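Local coordinates for protein 2-hydroxyisobutanoyl-CoA mutase large subunit (Aquincola tertiaricarbonis, PDB 4R3U) that interconverts 2-hydroxyisobutyryl-CoA and (S)-3-hydroxybutyryl-CoA together with a small cobalamin-binding subunit, at residues 28-33 with 58-63; 49-52 with 56-59; 183-188 with 545-550; 189-194 with 199-204. All coordinates share one frame; numbering follows the deposited sequence.

Interaction 1: 28-33 with 58-63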
loop_
_atom_site.group_PDB
_atom_site.type_symbol
_atom_site.label_atom_id
_atom_site.label_comp_id
_atom_site.label_asym_id
_atom_site.label_seq_id
_atom_site.Cartn_x
_atom_site.Cartn_y
_atom_site.Cartn_z
ATOM N N LYS A 28 -29.578 -13.494 -12.976
ATOM C CA LYS A 28 -30.264 -14.718 -12.530
ATOM C C LYS A 28 -29.851 -15.900 -13.384
ATOM O O LYS A 28 -29.665 -16.992 -12.852
ATOM C CB LYS A 28 -31.795 -14.542 -12.501
ATOM C CG LYS A 28 -32.311 -13.685 -11.333
ATOM C CD LYS A 28 -32.368 -14.439 -9.980
ATOM C CE LYS A 28 -33.002 -13.652 -8.856
ATOM N NZ LYS A 28 -32.909 -14.390 -7.571
ATOM N N ASP A 29 -29.640 -15.653 -14.693
ATOM C CA ASP A 29 -29.174 -16.620 -15.698
ATOM C C ASP A 29 -27.724 -17.043 -15.372
ATOM O O ASP A 29 -27.441 -18.229 -15.225
ATOM C CB ASP A 29 -29.262 -16.010 -17.116
ATOM C CG ASP A 29 -30.604 -16.162 -17.846
ATOM O OD1 ASP A 29 -31.148 -17.298 -17.885
ATOM O OD2 ASP A 29 -31.109 -15.147 -18.369
ATOM N N TRP A 30 -26.829 -16.059 -15.213
ATOM C CA TRP A 30 -25.406 -16.187 -14.855
ATOM C C TRP A 30 -25.219 -16.908 -13.501
ATOM O O TRP A 30 -24.280 -17.691 -13.358
ATOM C CB TRP A 30 -24.786 -14.773 -14.840
ATOM C CG TRP A 30 -23.409 -14.619 -14.257
ATOM C CD1 TRP A 30 -22.221 -14.837 -14.892
ATOM C CD2 TRP A 30 -23.083 -14.049 -12.982
ATOM N NE1 TRP A 30 -21.172 -14.485 -14.072
ATOM C CE2 TRP A 30 -21.671 -13.994 -12.895
ATOM C CE3 TRP A 30 -23.847 -13.567 -11.904
ATOM C CZ2 TRP A 30 -21.006 -13.501 -11.766
ATOM C CZ3 TRP A 30 -23.188 -13.076 -10.786
ATOM C CH2 TRP A 30 -21.783 -13.046 -10.724
ATOM N N GLU A 31 -26.122 -16.664 -12.524
ATOM C CA GLU A 31 -26.080 -17.326 -11.211
ATOM C C GLU A 31 -26.325 -18.860 -11.321
ATOM O O GLU A 31 -25.813 -19.638 -10.506
ATOM C CB GLU A 31 -27.077 -16.674 -10.221
ATOM C CG GLU A 31 -26.625 -15.334 -9.619
ATOM C CD GLU A 31 -27.699 -14.445 -8.995
ATOM O OE1 GLU A 31 -28.861 -14.481 -9.461
ATOM O OE2 GLU A 31 -27.368 -13.683 -8.059
ATOM N N ALA A 32 -27.091 -19.275 -12.345
ATOM C CA ALA A 32 -27.473 -20.669 -12.579
ATOM C C ALA A 32 -26.606 -21.381 -13.633
ATOM O O ALA A 32 -26.490 -22.609 -13.591
ATOM C CB ALA A 32 -28.939 -20.740 -12.957
ATOM N N ASN A 33 -26.005 -20.614 -14.568
ATOM C CA ASN A 33 -25.170 -21.177 -15.617
ATOM C C ASN A 33 -23.707 -21.160 -15.169
ATOM O O ASN A 33 -23.278 -22.131 -14.533
ATOM C CB ASN A 33 -25.422 -20.502 -17.001
ATOM C CG ASN A 33 -26.880 -20.507 -17.496
ATOM O OD1 ASN A 33 -27.618 -21.507 -17.412
ATOM N ND2 ASN A 33 -27.321 -19.391 -18.072
ATOM N N GLN A 58 -22.531 -8.639 -1.869
ATOM C CA GLN A 58 -22.900 -9.496 -3.001
ATOM C C GLN A 58 -21.604 -9.952 -3.736
ATOM O O GLN A 58 -20.564 -9.300 -3.601
ATOM C CB GLN A 58 -23.805 -8.738 -3.996
ATOM C CG GLN A 58 -25.165 -8.263 -3.416
ATOM C CD GLN A 58 -25.899 -7.283 -4.314
ATOM O OE1 GLN A 58 -25.595 -7.115 -5.492
ATOM N NE2 GLN A 58 -26.875 -6.597 -3.783
ATOM N N ARG A 59 -21.679 -11.066 -4.516
ATOM C CA ARG A 59 -20.592 -11.597 -5.330
ATOM C C ARG A 59 -20.078 -10.504 -6.266
ATOM O O ARG A 59 -18.864 -10.324 -6.395
ATOM C CB ARG A 59 -21.071 -12.829 -6.122
ATOM C CG ARG A 59 -20.055 -13.410 -7.115
ATOM C CD ARG A 59 -20.542 -14.699 -7.769
ATOM N NE ARG A 59 -20.796 -15.739 -6.772
ATOM C CZ ARG A 59 -22.001 -16.089 -6.325
ATOM N NH1 ARG A 59 -23.095 -15.536 -6.836
ATOM N NH2 ARG A 59 -22.120 -17.007 -5.376
ATOM N N THR A 60 -21.014 -9.767 -6.897
ATOM C CA THR A 60 -20.767 -8.642 -7.797
ATOM C C THR A 60 -21.948 -7.671 -7.733
ATOM O O THR A 60 -23.058 -8.063 -7.351
ATOM C CB THR A 60 -20.392 -9.125 -9.225
ATOM O OG1 THR A 60 -19.369 -8.287 -9.761
ATOM C CG2 THR A 60 -21.603 -9.217 -10.190
ATOM N N TYR A 61 -21.698 -6.412 -8.097
ATOM C CA TYR A 61 -22.704 -5.356 -8.141
ATOM C C TYR A 61 -22.842 -4.857 -9.601
ATOM O O TYR A 61 -21.842 -4.729 -10.318
ATOM C CB TYR A 61 -22.342 -4.208 -7.164
ATOM C CG TYR A 61 -22.448 -4.586 -5.702
ATOM C CD1 TYR A 61 -21.462 -5.356 -5.086
ATOM C CD2 TYR A 61 -23.516 -4.151 -4.923
ATOM C CE1 TYR A 61 -21.571 -5.737 -3.747
ATOM C CE2 TYR A 61 -23.618 -4.501 -3.573
ATOM C CZ TYR A 61 -22.640 -5.291 -2.987
ATOM O OH TYR A 61 -22.756 -5.657 -1.669
ATOM N N THR A 62 -24.083 -4.629 -10.046
ATOM C CA THR A 62 -24.393 -4.133 -11.389
ATOM C C THR A 62 -25.095 -2.787 -11.254
ATOM O O THR A 62 -25.324 -2.332 -10.126
ATOM C CB THR A 62 -25.220 -5.153 -12.176
ATOM O OG1 THR A 62 -26.512 -5.329 -11.554
ATOM C CG2 THR A 62 -24.481 -6.488 -12.348
ATOM N N ALA A 63 -25.449 -2.149 -12.388
ATOM C CA ALA A 63 -26.144 -0.857 -12.364
ATOM C C ALA A 63 -27.523 -0.972 -11.726
ATOM O O ALA A 63 -28.010 0.017 -11.172
ATOM C CB ALA A 63 -26.265 -0.304 -13.767
#

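Interaction 2: 49-52 with 56-59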
loop_
_atom_site.group_PDB
_atom_site.type_symbol
_atom_site.label_atom_id
_atom_site.label_comp_id
_atom_site.label_asym_id
_atom_site.label_seq_id
_atom_site.Cartn_x
_atom_site.Cartn_y
_atom_site.Cartn_z
ATOM N N PHE A 49 -20.510 -13.553 2.358
ATOM C CA PHE A 49 -19.363 -12.747 2.737
ATOM C C PHE A 49 -19.874 -11.425 3.320
ATOM O O PHE A 49 -20.999 -11.003 3.027
ATOM C CB PHE A 49 -18.428 -12.508 1.542
ATOM C CG PHE A 49 -17.656 -13.720 1.047
ATOM C CD1 PHE A 49 -18.234 -14.623 0.165
ATOM C CD2 PHE A 49 -16.329 -13.906 1.396
ATOM C CE1 PHE A 49 -17.502 -15.688 -0.351
ATOM C CE2 PHE A 49 -15.609 -14.992 0.904
ATOM C CZ PHE A 49 -16.186 -15.853 0.006
ATOM N N HIS A 50 -19.081 -10.811 4.191
ATOM C CA HIS A 50 -19.462 -9.563 4.853
ATOM C C HIS A 50 -18.261 -8.668 4.892
ATOM O O HIS A 50 -17.142 -9.170 4.854
ATOM C CB HIS A 50 -19.870 -9.821 6.323
ATOM C CG HIS A 50 -21.032 -10.731 6.500
ATOM N ND1 HIS A 50 -22.294 -10.242 6.762
ATOM C CD2 HIS A 50 -21.080 -12.080 6.473
ATOM C CE1 HIS A 50 -23.073 -11.305 6.862
ATOM N NE2 HIS A 50 -22.386 -12.431 6.689
ATOM N N THR A 51 -18.474 -7.368 5.070
ATOM C CA THR A 51 -17.382 -6.436 5.274
ATOM C C THR A 51 -16.883 -6.670 6.765
ATOM O O THR A 51 -17.485 -7.480 7.498
ATOM C CB THR A 51 -17.895 -4.996 5.076
ATOM O OG1 THR A 51 -19.043 -4.770 5.892
ATOM C CG2 THR A 51 -18.225 -4.669 3.662
ATOM N N ILE A 52 -15.803 -5.994 7.207
ATOM C CA ILE A 52 -15.316 -6.148 8.594
ATOM C C ILE A 52 -16.385 -5.548 9.522
ATOM O O ILE A 52 -16.676 -6.099 10.580
ATOM C CB ILE A 52 -13.921 -5.509 8.790
ATOM C CG1 ILE A 52 -12.841 -6.245 7.964
ATOM C CG2 ILE A 52 -13.534 -5.418 10.281
ATOM C CD1 ILE A 52 -11.460 -5.515 7.817
ATOM N N PRO A 56 -23.434 -7.301 4.861
ATOM C CA PRO A 56 -23.329 -8.383 3.863
ATOM C C PRO A 56 -23.033 -7.826 2.462
ATOM O O PRO A 56 -23.588 -6.791 2.052
ATOM C CB PRO A 56 -24.687 -9.086 3.941
ATOM C CG PRO A 56 -25.628 -8.075 4.482
ATOM C CD PRO A 56 -24.829 -7.120 5.330
ATOM N N VAL A 57 -22.124 -8.512 1.739
ATOM C CA VAL A 57 -21.728 -8.127 0.387
ATOM C C VAL A 57 -22.151 -9.143 -0.673
ATOM O O VAL A 57 -22.173 -10.353 -0.402
ATOM C CB VAL A 57 -20.245 -7.715 0.258
ATOM C CG1 VAL A 57 -19.944 -6.513 1.130
ATOM C CG2 VAL A 57 -19.294 -8.873 0.574
ATOM N N GLN A 58 -22.531 -8.639 -1.869
ATOM C CA GLN A 58 -22.900 -9.496 -3.001
ATOM C C GLN A 58 -21.604 -9.952 -3.736
ATOM O O GLN A 58 -20.564 -9.300 -3.601
ATOM C CB GLN A 58 -23.805 -8.738 -3.996
ATOM C CG GLN A 58 -25.165 -8.263 -3.416
ATOM C CD GLN A 58 -25.899 -7.283 -4.314
ATOM O OE1 GLN A 58 -25.595 -7.115 -5.492
ATOM N NE2 GLN A 58 -26.875 -6.597 -3.783
ATOM N N ARG A 59 -21.679 -11.066 -4.516
ATOM C CA ARG A 59 -20.592 -11.597 -5.330
ATOM C C ARG A 59 -20.078 -10.504 -6.266
ATOM O O ARG A 59 -18.864 -10.324 -6.395
ATOM C CB ARG A 59 -21.071 -12.829 -6.122
ATOM C CG ARG A 59 -20.055 -13.410 -7.115
ATOM C CD ARG A 59 -20.542 -14.699 -7.769
ATOM N NE ARG A 59 -20.796 -15.739 -6.772
ATOM C CZ ARG A 59 -22.001 -16.089 -6.325
ATOM N NH1 ARG A 59 -23.095 -15.536 -6.836
ATOM N NH2 ARG A 59 -22.120 -17.007 -5.376
HETATM O O HOH W 1 -21.824 -12.816 -0.348
#

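Interaction 3: 183-188 with 545-550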
loop_
_atom_site.group_PDB
_atom_site.type_symbol
_atom_site.label_atom_id
_atom_site.label_comp_id
_atom_site.label_asym_id
_atom_site.label_seq_id
_atom_site.Cartn_x
_atom_site.Cartn_y
_atom_site.Cartn_z
ATOM N N ALA A 183 -9.356 21.572 26.621
ATOM C CA ALA A 183 -9.185 22.205 25.317
ATOM C C ALA A 183 -9.305 23.720 25.363
ATOM O O ALA A 183 -8.558 24.403 24.645
ATOM C CB ALA A 183 -10.184 21.645 24.321
ATOM N N TRP A 184 -10.251 24.253 26.188
ATOM C CA TRP A 184 -10.483 25.694 26.265
ATOM C C TRP A 184 -9.275 26.461 26.788
ATOM O O TRP A 184 -8.991 27.561 26.302
ATOM C CB TRP A 184 -11.804 26.024 26.977
ATOM C CG TRP A 184 -11.730 26.411 28.434
ATOM C CD1 TRP A 184 -11.799 27.675 28.948
ATOM C CD2 TRP A 184 -11.665 25.522 29.559
ATOM N NE1 TRP A 184 -11.781 27.631 30.325
ATOM C CE2 TRP A 184 -11.692 26.322 30.729
ATOM C CE3 TRP A 184 -11.562 24.125 29.699
ATOM C CZ2 TRP A 184 -11.646 25.763 32.023
ATOM C CZ3 TRP A 184 -11.480 23.578 30.977
ATOM C CH2 TRP A 184 -11.544 24.387 32.119
ATOM N N ILE A 185 -8.544 25.849 27.741
ATOM C CA ILE A 185 -7.325 26.392 28.358
ATOM C C ILE A 185 -6.223 26.476 27.282
ATOM O O ILE A 185 -5.581 27.507 27.140
ATOM C CB ILE A 185 -6.930 25.549 29.616
ATOM C CG1 ILE A 185 -7.926 25.797 30.758
ATOM C CG2 ILE A 185 -5.473 25.812 30.056
ATOM C CD1 ILE A 185 -7.911 24.807 31.764
ATOM N N LEU A 186 -6.055 25.411 26.497
ATOM C CA LEU A 186 -5.076 25.399 25.410
ATOM C C LEU A 186 -5.410 26.355 24.282
ATOM O O LEU A 186 -4.499 26.986 23.748
ATOM C CB LEU A 186 -4.776 23.983 24.930
ATOM C CG LEU A 186 -3.545 23.418 25.585
ATOM C CD1 LEU A 186 -3.810 22.996 26.991
ATOM C CD2 LEU A 186 -3.050 22.282 24.847
ATOM N N LEU A 187 -6.718 26.535 23.986
ATOM C CA LEU A 187 -7.174 27.514 23.008
ATOM C C LEU A 187 -6.906 28.955 23.522
ATOM O O LEU A 187 -6.500 29.823 22.742
ATOM C CB LEU A 187 -8.665 27.314 22.654
ATOM C CG LEU A 187 -9.269 28.298 21.629
ATOM C CD1 LEU A 187 -8.490 28.323 20.283
ATOM C CD2 LEU A 187 -10.743 28.053 21.443
ATOM N N ALA A 188 -7.112 29.192 24.830
ATOM C CA ALA A 188 -6.840 30.481 25.463
ATOM C C ALA A 188 -5.345 30.798 25.358
ATOM O O ALA A 188 -4.992 31.938 25.063
ATOM C CB ALA A 188 -7.263 30.453 26.918
ATOM N N GLU A 545 -7.164 35.916 29.687
ATOM C CA GLU A 545 -6.515 36.812 30.650
ATOM C C GLU A 545 -5.748 36.061 31.739
ATOM O O GLU A 545 -4.626 36.442 32.096
ATOM C CB GLU A 545 -7.510 37.808 31.241
ATOM C CG GLU A 545 -7.862 38.944 30.288
ATOM C CD GLU A 545 -6.676 39.652 29.651
ATOM O OE1 GLU A 545 -5.839 40.192 30.409
ATOM O OE2 GLU A 545 -6.548 39.603 28.402
ATOM N N LEU A 546 -6.320 34.947 32.192
ATOM C CA LEU A 546 -5.731 34.079 33.203
ATOM C C LEU A 546 -4.388 33.482 32.775
ATOM O O LEU A 546 -3.389 33.692 33.468
ATOM C CB LEU A 546 -6.713 32.967 33.595
ATOM C CG LEU A 546 -7.730 33.319 34.689
ATOM C CD1 LEU A 546 -8.903 32.353 34.657
ATOM C CD2 LEU A 546 -7.069 33.350 36.072
ATOM N N VAL A 547 -4.362 32.740 31.655
ATOM C CA VAL A 547 -3.136 32.139 31.075
ATOM C C VAL A 547 -2.014 33.197 30.858
ATOM O O VAL A 547 -0.851 32.943 31.215
ATOM C CB VAL A 547 -3.394 31.237 29.831
ATOM C CG1 VAL A 547 -4.391 30.128 30.161
ATOM C CG2 VAL A 547 -3.846 32.032 28.610
ATOM N N LYS A 548 -2.406 34.413 30.370
ATOM C CA LYS A 548 -1.530 35.569 30.162
ATOM C C LYS A 548 -0.918 35.985 31.488
ATOM O O LYS A 548 0.292 36.245 31.552
ATOM C CB LYS A 548 -2.315 36.760 29.577
ATOM C CG LYS A 548 -2.378 36.772 28.068
ATOM C CD LYS A 548 -3.410 37.741 27.551
ATOM C CE LYS A 548 -3.169 38.105 26.101
ATOM N NZ LYS A 548 -4.127 39.148 25.628
ATOM N N ALA A 549 -1.758 36.035 32.550
ATOM C CA ALA A 549 -1.367 36.470 33.883
ATOM C C ALA A 549 -0.421 35.498 34.628
ATOM O O ALA A 549 0.139 35.854 35.670
ATOM C CB ALA A 549 -2.611 36.787 34.704
ATOM N N GLY A 550 -0.237 34.311 34.072
ATOM C CA GLY A 550 0.624 33.278 34.637
ATOM C C GLY A 550 -0.101 32.128 35.319
ATOM O O GLY A 550 0.530 31.346 36.039
#

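Interaction 4: 189-194 with 199-204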
loop_
_atom_site.group_PDB
_atom_site.type_symbol
_atom_site.label_atom_id
_atom_site.label_comp_id
_atom_site.label_asym_id
_atom_site.label_seq_id
_atom_site.Cartn_x
_atom_site.Cartn_y
_atom_site.Cartn_z
ATOM N N MET A 189 -4.481 29.778 25.551
ATOM C CA MET A 189 -3.022 29.891 25.461
ATOM C C MET A 189 -2.582 30.186 24.053
ATOM O O MET A 189 -1.660 30.997 23.864
ATOM C CB MET A 189 -2.328 28.622 25.957
ATOM C CG MET A 189 -2.268 28.501 27.452
ATOM S SD MET A 189 -1.517 26.941 27.958
ATOM C CE MET A 189 -1.811 27.004 29.726
ATOM N N TYR A 190 -3.241 29.534 23.061
ATOM C CA TYR A 190 -2.942 29.737 21.656
ATOM C C TYR A 190 -3.235 31.180 21.245
ATOM O O TYR A 190 -2.393 31.820 20.594
ATOM C CB TYR A 190 -3.705 28.729 20.780
ATOM C CG TYR A 190 -3.142 28.589 19.379
ATOM C CD1 TYR A 190 -1.961 27.879 19.143
ATOM C CD2 TYR A 190 -3.810 29.123 18.283
ATOM C CE1 TYR A 190 -1.457 27.716 17.846
ATOM C CE2 TYR A 190 -3.311 28.976 16.983
ATOM C CZ TYR A 190 -2.135 28.272 16.767
ATOM O OH TYR A 190 -1.660 28.120 15.480
ATOM N N VAL A 191 -4.423 31.698 21.669
ATOM C CA VAL A 191 -4.879 33.060 21.401
ATOM C C VAL A 191 -3.925 34.060 22.047
ATOM O O VAL A 191 -3.453 34.969 21.362
ATOM C CB VAL A 191 -6.376 33.275 21.778
ATOM C CG1 VAL A 191 -6.776 34.758 21.727
ATOM C CG2 VAL A 191 -7.278 32.451 20.870
ATOM N N ALA A 192 -3.599 33.858 23.341
ATOM C CA ALA A 192 -2.648 34.675 24.098
ATOM C C ALA A 192 -1.280 34.709 23.401
ATOM O O ALA A 192 -0.695 35.788 23.297
ATOM C CB ALA A 192 -2.503 34.129 25.510
ATOM N N LEU A 193 -0.801 33.554 22.876
ATOM C CA LEU A 193 0.471 33.442 22.141
ATOM C C LEU A 193 0.445 34.255 20.820
ATOM O O LEU A 193 1.391 34.985 20.537
ATOM C CB LEU A 193 0.843 31.957 21.882
ATOM C CG LEU A 193 2.142 31.678 21.091
ATOM C CD1 LEU A 193 3.383 32.145 21.832
ATOM C CD2 LEU A 193 2.290 30.222 20.790
ATOM N N GLY A 194 -0.642 34.117 20.062
ATOM C CA GLY A 194 -0.873 34.816 18.805
ATOM C C GLY A 194 -0.869 36.310 18.981
ATOM O O GLY A 194 -0.261 37.018 18.176
ATOM N N TYR A 199 0.363 38.600 15.783
ATOM C CA TYR A 199 -0.354 37.980 14.665
ATOM C C TYR A 199 -1.806 38.476 14.637
ATOM O O TYR A 199 -2.349 38.877 15.673
ATOM C CB TYR A 199 -0.398 36.432 14.806
ATOM C CG TYR A 199 0.911 35.662 14.749
ATOM C CD1 TYR A 199 1.963 36.082 13.928
ATOM C CD2 TYR A 199 1.063 34.458 15.432
ATOM C CE1 TYR A 199 3.144 35.329 13.817
ATOM C CE2 TYR A 199 2.239 33.712 15.340
ATOM C CZ TYR A 199 3.273 34.142 14.523
ATOM O OH TYR A 199 4.425 33.400 14.444
ATOM N N ASP A 200 -2.441 38.399 13.454
ATOM C CA ASP A 200 -3.861 38.666 13.251
ATOM C C ASP A 200 -4.547 37.328 13.627
ATOM O O ASP A 200 -4.186 36.257 13.089
ATOM C CB ASP A 200 -4.125 39.058 11.778
ATOM C CG ASP A 200 -5.569 39.349 11.381
ATOM O OD1 ASP A 200 -6.474 39.160 12.222
ATOM O OD2 ASP A 200 -5.800 39.708 10.203
ATOM N N LEU A 201 -5.475 37.382 14.603
ATOM C CA LEU A 201 -6.161 36.186 15.104
ATOM C C LEU A 201 -6.971 35.495 14.029
ATOM O O LEU A 201 -6.986 34.268 13.973
ATOM C CB LEU A 201 -7.037 36.495 16.330
ATOM C CG LEU A 201 -6.360 37.039 17.586
ATOM C CD1 LEU A 201 -7.360 37.202 18.668
ATOM C CD2 LEU A 201 -5.246 36.116 18.100
ATOM N N ASN A 202 -7.601 36.296 13.139
ATOM C CA ASN A 202 -8.413 35.818 12.022
ATOM C C ASN A 202 -7.598 35.121 10.921
ATOM O O ASN A 202 -8.187 34.551 10.000
ATOM C CB ASN A 202 -9.318 36.938 11.494
ATOM C CG ASN A 202 -10.323 37.386 12.529
ATOM O OD1 ASN A 202 -11.083 36.590 13.104
ATOM N ND2 ASN A 202 -10.314 38.676 12.821
ATOM N N LYS A 203 -6.252 35.128 11.046
ATOM C CA LYS A 203 -5.314 34.471 10.119
ATOM C C LYS A 203 -4.769 33.160 10.725
ATOM O O LYS A 203 -4.038 32.433 10.051
ATOM C CB LYS A 203 -4.129 35.402 9.794
ATOM C CG LYS A 203 -4.422 36.563 8.854
ATOM C CD LYS A 203 -3.114 37.278 8.510
ATOM C CE LYS A 203 -3.258 38.752 8.182
ATOM N NZ LYS A 203 -2.023 39.498 8.566
ATOM N N LEU A 204 -5.115 32.862 11.995
ATOM C CA LEU A 204 -4.635 31.658 12.662
ATOM C C LEU A 204 -5.439 30.431 12.282
ATOM O O LEU A 204 -6.620 30.331 12.610
ATOM C CB LEU A 204 -4.566 31.821 14.193
ATOM C CG LEU A 204 -3.780 33.000 14.754
ATOM C CD1 LEU A 204 -3.794 32.968 16.269
ATOM C CD2 LEU A 204 -2.341 33.064 14.203
#

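Interaction 1: 28-33 with 58-63
Trp30 and Arg59 meet at a slant: the far corner of the indole comes up to the aliphatic part of the arginine, and the ring and guanidinium planes stand 68° apart, so the two flat groups do not stack. The touching atoms are Trp30 CH2 and Arg59 CD, 3.6 Å from each other, while Arg59 CG lies 4.0 Å from the same CH2. Beside this pair the methyl of Thr60 is 3.9 Å away, CG2 against Trp30 CH2, so one carbon of the indole meets two consecutive residues. With its CG anti to the backbone N (chi1 169°), Trp30 sends its six-membered ring out from the last turns of helix 17-32 to the chain that runs from the hairpin 49-57 to strand 97-102 of the parallel barrel sheet. The contact lies at a subunit interface: Trp30 NE1 donates to the carbonyl of Pro77 of the second subunit, and Thr60 OG1 bonds to the carbonyl of Ile413 of that subunit. Each side chain thus packs an apolar part on its own chain and uses a polar atom across the interface. Arg59 divides its roles too, its methylenes packing on the tryptophan while a bend at chi3 (-60°) turns its end, where NH2 forms a salt bridge with Glu44. Glu31 stays peripheral; its OE2 is 4.8 Å from Arg59 NH1, where the opposite charges may attract weakly.

Interaction 2: 49-52 with 56-59
The small antiparallel hairpin of strands 49-50 and 56-57 brings Phe49 beside Val57 and His50 beside Pro56. Val57 N donates to Phe49 O over 3.0 Å in a nearly straight bond (N-H...O 175°), yet the donor sits 36° out of the carbonyl plane. On the other side of this pair Phe49 N and Val57 O are too far apart to bond directly, and a water bridges them, accepting from Phe49 N and donating to Val57 O. His50 and Pro56 form the non-hydrogen-bonded pair that follows, where a proline is tolerated because an N-H here would not be used by the partner strand. Their side chains share the exposed face of this two-stranded sheet, and the imidazole meets the proline obliquely, His50 ND1 3.6 Å from Pro56 CA. Val57 points to the other, buried face. With CG1 anti to the carbonyl carbon (chi1 -61°), its CG2 falls between the backbone N and the carbonyl carbon and rests 3.9 Å from Phe49 CB, while CG1 reaches Thr51 CG2 at 3.6 Å. A beta-branched valine can therefore fill both places with one residue. Thr51 is divided between two roles: the methyl packs on Val57 while OG1 bonds to Glu308 and to the backbone N of Phe55 within the hairpin turn. Outward, Tyr421 of helix 420-442 touches both Thr51 and Val57, and Val412 of the second subunit also packs on Val57.

Interaction 3: 183-188 with 545-550
Val547 fits against Ala188 and Ile185 where helix 540-549 lies beside helix 183-196, the helix of the crossover between parallel neighbouring strands 175-178 and 206-208 of the barrel. The two methyls of the valine divide the work. With CG1 anti to the carbonyl carbon (chi1 -56°), CG2 lies between the backbone N and the carbonyl carbon and meets Ala188, 4.1 Å from its CB and 3.7 Å from its O. CG1 lies at the looser edge, 4.5 Å from Ile185 CG2. Alanine suits the central place because its single methyl lets the backbones come near, with the CA atoms of Ala188 and Val547 6.9 Å apart; the short, branched valine reaches Ile185 and Ala188, about one turn apart, with its two methyls. Behind these residues, Ile185 is backed by Val557 of helix 553-564, and Trp184 is held from helix 540-549 by a weak bond between its NE1 and Thr543. Lys548, next to the valine, forms a salt bridge to Glu195, a second, polar tie between the same helices. Helix 540-549 ends right after the contact in a Schellman motif at Gly550, whose positive phi (104°) is readily adopted by glycine and whose N donates to Val547 O at 3.2 Å.

Interaction 4: 189-194 with 199-204
A glycine inside a helix forms the centre of this contact: Gly194 offers bare backbone to Tyr199, Leu201 and Leu204. With no side chain in the way, Leu204 CD1 comes to 4.3 Å from Gly194 CA, and the ring of Tyr199 lies alongside the same turn. Gly194 O accepts from Tyr199 N at 2.9 Å, the donor lying nearly along the C=O axis (161°), so a carbonyl near the helix end is met by the chain just after it has turned back. The turn leads out of helix 183-196 towards strand 206-208, as part of the beta-alpha-beta crossover of the barrel. Along the helix, the next layer is apolar. Val191 and Leu201 cross at about a right angle, with Val191 CG1 4.0 Å from Leu201 CD1, and the second methyl of the forked leucine, CD2, lies 3.9 Å from Val191 O. Tyr190 and Leu204 run past each other in opposite directions, CE2 of the ring touching Leu204 CD1 at 4.1 Å; a CG anti to the backbone N (chi1 -162°) carries the tyrosine ring nearer to Leu204 than its CB direction would. Tyr190 also meets Phe177 with the ring planes about perpendicular. The hydroxyl of Tyr199 bonds to Arg197. An Asx turn shapes the returning chain: Asp200 OD1 accepts from Asn202 N, met from above the carboxylate plane. Arg246, which binds the CoA substrate, has its side chain about 6 Å from that of Leu204.

Overall arrangement
From the N terminus, helix 17-32 leads into interaction 1, which closes a loop of 24 residues onto 58-63. Inside that loop lies the hairpin of interaction 2, which turns back after three residues and ends on the same stretch, sharing Gln58 and Arg59; both also touch the second subunit. Much later, helix 183-196 serves two contacts. Interaction 4 closes the four-residue turn 195-198, which takes in the end of that helix, and is nested in the 356-residue loop that interaction 3 closes by bringing helix 540-549 back against it. These two touch where Val547 and Lys548 pack on Met189 and Ala192. The two pairs lie on opposite sides of the chain's centre, interactions 1 and 3 having centres about 62 Å apart.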